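Long-range contact in surface layer protein (Geobacillus stearothermophilus, PDB 2RA1), which forms part of the bacterial cell-surface S-layer, a lattice of self-associating subunits, and probably attaches to cell-wall sugar polymers through its N-terminal region: residues Pro275-Val280 and Thr288-Asp293. Residues are numbered along the deposited sequence; the frame is centred on the assembly and turned at random.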
loop_
_atom_site.group_PDB
_atom_site.type_symbol
_atom_site.label_atom_id
_atom_site.label_comp_id
_atom_site.label_asym_id
_atom_site.label_seq_id
_atom_site.Cartn_x
_atom_site.Cartn_y
_atom_site.Cartn_z
ATOM N N PRO A 275 27.341 10.473 35.389
ATOM C CA PRO A 275 27.504 9.727 34.139
ATOM C C PRO A 275 28.996 9.578 33.840
ATOM O O PRO A 275 29.750 10.547 33.975
ATOM C CB PRO A 275 26.862 10.647 33.083
ATOM C CG PRO A 275 26.421 11.871 33.786
ATOM C CD PRO A 275 27.059 11.894 35.148
ATOM N N LYS A 276 29.426 8.392 33.431
ATOM C CA LYS A 276 30.828 8.195 33.093
ATOM C C LYS A 276 31.086 8.351 31.593
ATOM O O LYS A 276 32.016 9.026 31.176
ATOM C CB LYS A 276 31.291 6.821 33.570
ATOM C CG LYS A 276 32.677 6.443 33.101
ATOM C CD LYS A 276 33.113 5.167 33.744
ATOM C CE LYS A 276 34.532 4.803 33.351
ATOM N NZ LYS A 276 35.059 3.712 34.230
ATOM N N SER A 277 30.247 7.717 30.791
ATOM C CA SER A 277 30.452 7.675 29.363
ATOM C C SER A 277 29.115 7.521 28.648
ATOM O O SER A 277 28.155 6.995 29.213
ATOM C CB SER A 277 31.352 6.484 29.019
ATOM O OG SER A 277 30.785 5.266 29.489
ATOM N N VAL A 278 29.065 7.979 27.402
ATOM C CA VAL A 278 27.928 7.731 26.528
ATOM C C VAL A 278 28.415 7.016 25.247
ATOM O O VAL A 278 29.361 7.462 24.590
ATOM C CB VAL A 278 27.182 9.047 26.194
ATOM C CG1 VAL A 278 25.867 8.767 25.464
ATOM C CG2 VAL A 278 26.916 9.843 27.458
ATOM N N GLU A 279 27.786 5.891 24.920
ATOM C CA GLU A 279 28.151 5.109 23.742
ATOM C C GLU A 279 26.950 4.998 22.818
ATOM O O GLU A 279 26.017 4.253 23.096
ATOM C CB GLU A 279 28.616 3.704 24.146
ATOM C CG GLU A 279 29.929 3.661 24.931
ATOM C CD GLU A 279 29.902 2.652 26.084
ATOM O OE1 GLU A 279 28.967 2.717 26.923
ATOM O OE2 GLU A 279 30.824 1.806 26.162
ATOM N N VAL A 280 26.975 5.742 21.719
ATOM C CA VAL A 280 25.818 5.820 20.824
ATOM C C VAL A 280 25.750 4.684 19.789
ATOM O O VAL A 280 26.782 4.178 19.328
ATOM C CB VAL A 280 25.796 7.169 20.087
ATOM C CG1 VAL A 280 24.500 7.327 19.282
ATOM C CG2 VAL A 280 25.977 8.324 21.083
ATOM N N THR A 288 23.911 3.955 25.236
ATOM C CA THR A 288 24.105 3.417 26.569
ATOM C C THR A 288 24.862 4.427 27.428
ATOM O O THR A 288 25.945 4.893 27.062
ATOM C CB THR A 288 24.831 2.062 26.527
ATOM O OG1 THR A 288 23.901 1.050 26.110
ATOM C CG2 THR A 288 25.398 1.704 27.904
ATOM N N VAL A 289 24.260 4.788 28.555
ATOM C CA VAL A 289 24.901 5.689 29.497
ATOM C C VAL A 289 25.444 4.910 30.703
ATOM O O VAL A 289 24.708 4.208 31.396
ATOM C CB VAL A 289 23.950 6.811 29.955
ATOM C CG1 VAL A 289 24.599 7.650 31.047
ATOM C CG2 VAL A 289 23.555 7.689 28.768
ATOM N N THR A 290 26.750 5.024 30.922
ATOM C CA THR A 290 27.406 4.319 31.999
ATOM C C THR A 290 27.620 5.296 33.168
ATOM O O THR A 290 28.006 6.454 32.972
ATOM C CB THR A 290 28.746 3.710 31.518
ATOM O OG1 THR A 290 28.492 2.759 30.475
ATOM C CG2 THR A 290 29.461 3.016 32.647
ATOM N N LEU A 291 27.346 4.827 34.379
ATOM C CA LEU A 291 27.458 5.659 35.565
ATOM C C LEU A 291 28.709 5.290 36.349
ATOM O O LEU A 291 29.153 4.147 36.304
ATOM C CB LEU A 291 26.238 5.450 36.449
ATOM C CG LEU A 291 24.916 5.692 35.733
ATOM C CD1 LEU A 291 23.725 5.176 36.574
ATOM C CD2 LEU A 291 24.788 7.191 35.418
ATOM N N TYR A 292 29.281 6.269 37.041
ATOM C CA TYR A 292 30.295 5.995 38.037
ATOM C C TYR A 292 29.624 5.331 39.227
ATOM O O TYR A 292 30.157 4.411 39.840
ATOM C CB TYR A 292 30.969 7.297 38.497
ATOM C CG TYR A 292 32.027 7.805 37.553
ATOM C CD1 TYR A 292 31.883 9.024 36.900
ATOM C CD2 TYR A 292 33.170 7.064 37.306
ATOM C CE1 TYR A 292 32.851 9.490 36.028
ATOM C CE2 TYR A 292 34.141 7.517 36.434
ATOM C CZ TYR A 292 33.982 8.727 35.795
ATOM O OH TYR A 292 34.961 9.174 34.929
ATOM N N ASP A 293 28.440 5.821 39.557
ATOM C CA ASP A 293 27.760 5.398 40.762
ATOM C C ASP A 293 26.868 4.205 40.485
ATOM O O ASP A 293 26.554 3.895 39.340
ATOM C CB ASP A 293 26.977 6.572 41.352
ATOM C CG ASP A 293 27.870 7.763 41.654
ATOM O OD1 ASP A 293 27.653 8.849 41.085
ATOM O OD2 ASP A 293 28.822 7.600 42.436
HETATM O O HOH W 1 34.188 10.460 32.548
#
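Pro275 meets Leu291 across two antiparallel strands. Leu291 CD2 approaches Pro275 CA at 3.9 Å, although the CB atoms of the two residues diverge. Pro275 CB also lies near Val289 CG1. Pro275 and Leu291 both touch Ile264 of strand 262-266.

Lys276 lies across the Tyr292 ring. Its CB sits 3.8 Å from the ring centroid, only 6° off the ring normal, a CH-pi contact. CG is anti to the backbone N (chi1 172°), and the extended chain carries CD on past the CE2 side of the ring. A water joins the two residues: it donates to Lys276 O and hydrogen-bonds Tyr292 OH, tying the far end of the ring to strand 272-280.

Lys276 and Ser277 both face Thr290, which makes a classic beta bulge. Thr290 O accepts from both amides: from Lys276 N, in a bond modelled too short for its length to be trusted, and weakly from Ser277 N at 3.4 Å. The bulge shifts the register by one residue. It sits in the antiparallel hairpin of strands 272-280 and 286-291, within the Bacterial Ig-like domain. Beyond it the pairing is regular. Thr290 N donates to Ser277 O at 3.0 Å, nearly straight at 171°. Ser277 OG packs against Thr290 CB at 3.3 Å.

Val278 pairs with Val289 on the face of the sheet away from Ser277 and Thr290. Their side chains lie side by side and point the same way, with CG1 of Val278 4.2 Å from CG2 of Val289. Both rest on Phe262.

Glu279 and Thr288 exchange two backbone bonds. Glu279 N donates to Thr288 O, and Thr288 N reaches Glu279 O from above the carbonyl plane. The Glu279 side chain bends at chi2, bringing OE1 within 3.8 Å of Thr288 CG2 and 3.6 Å of Thr290 OG1.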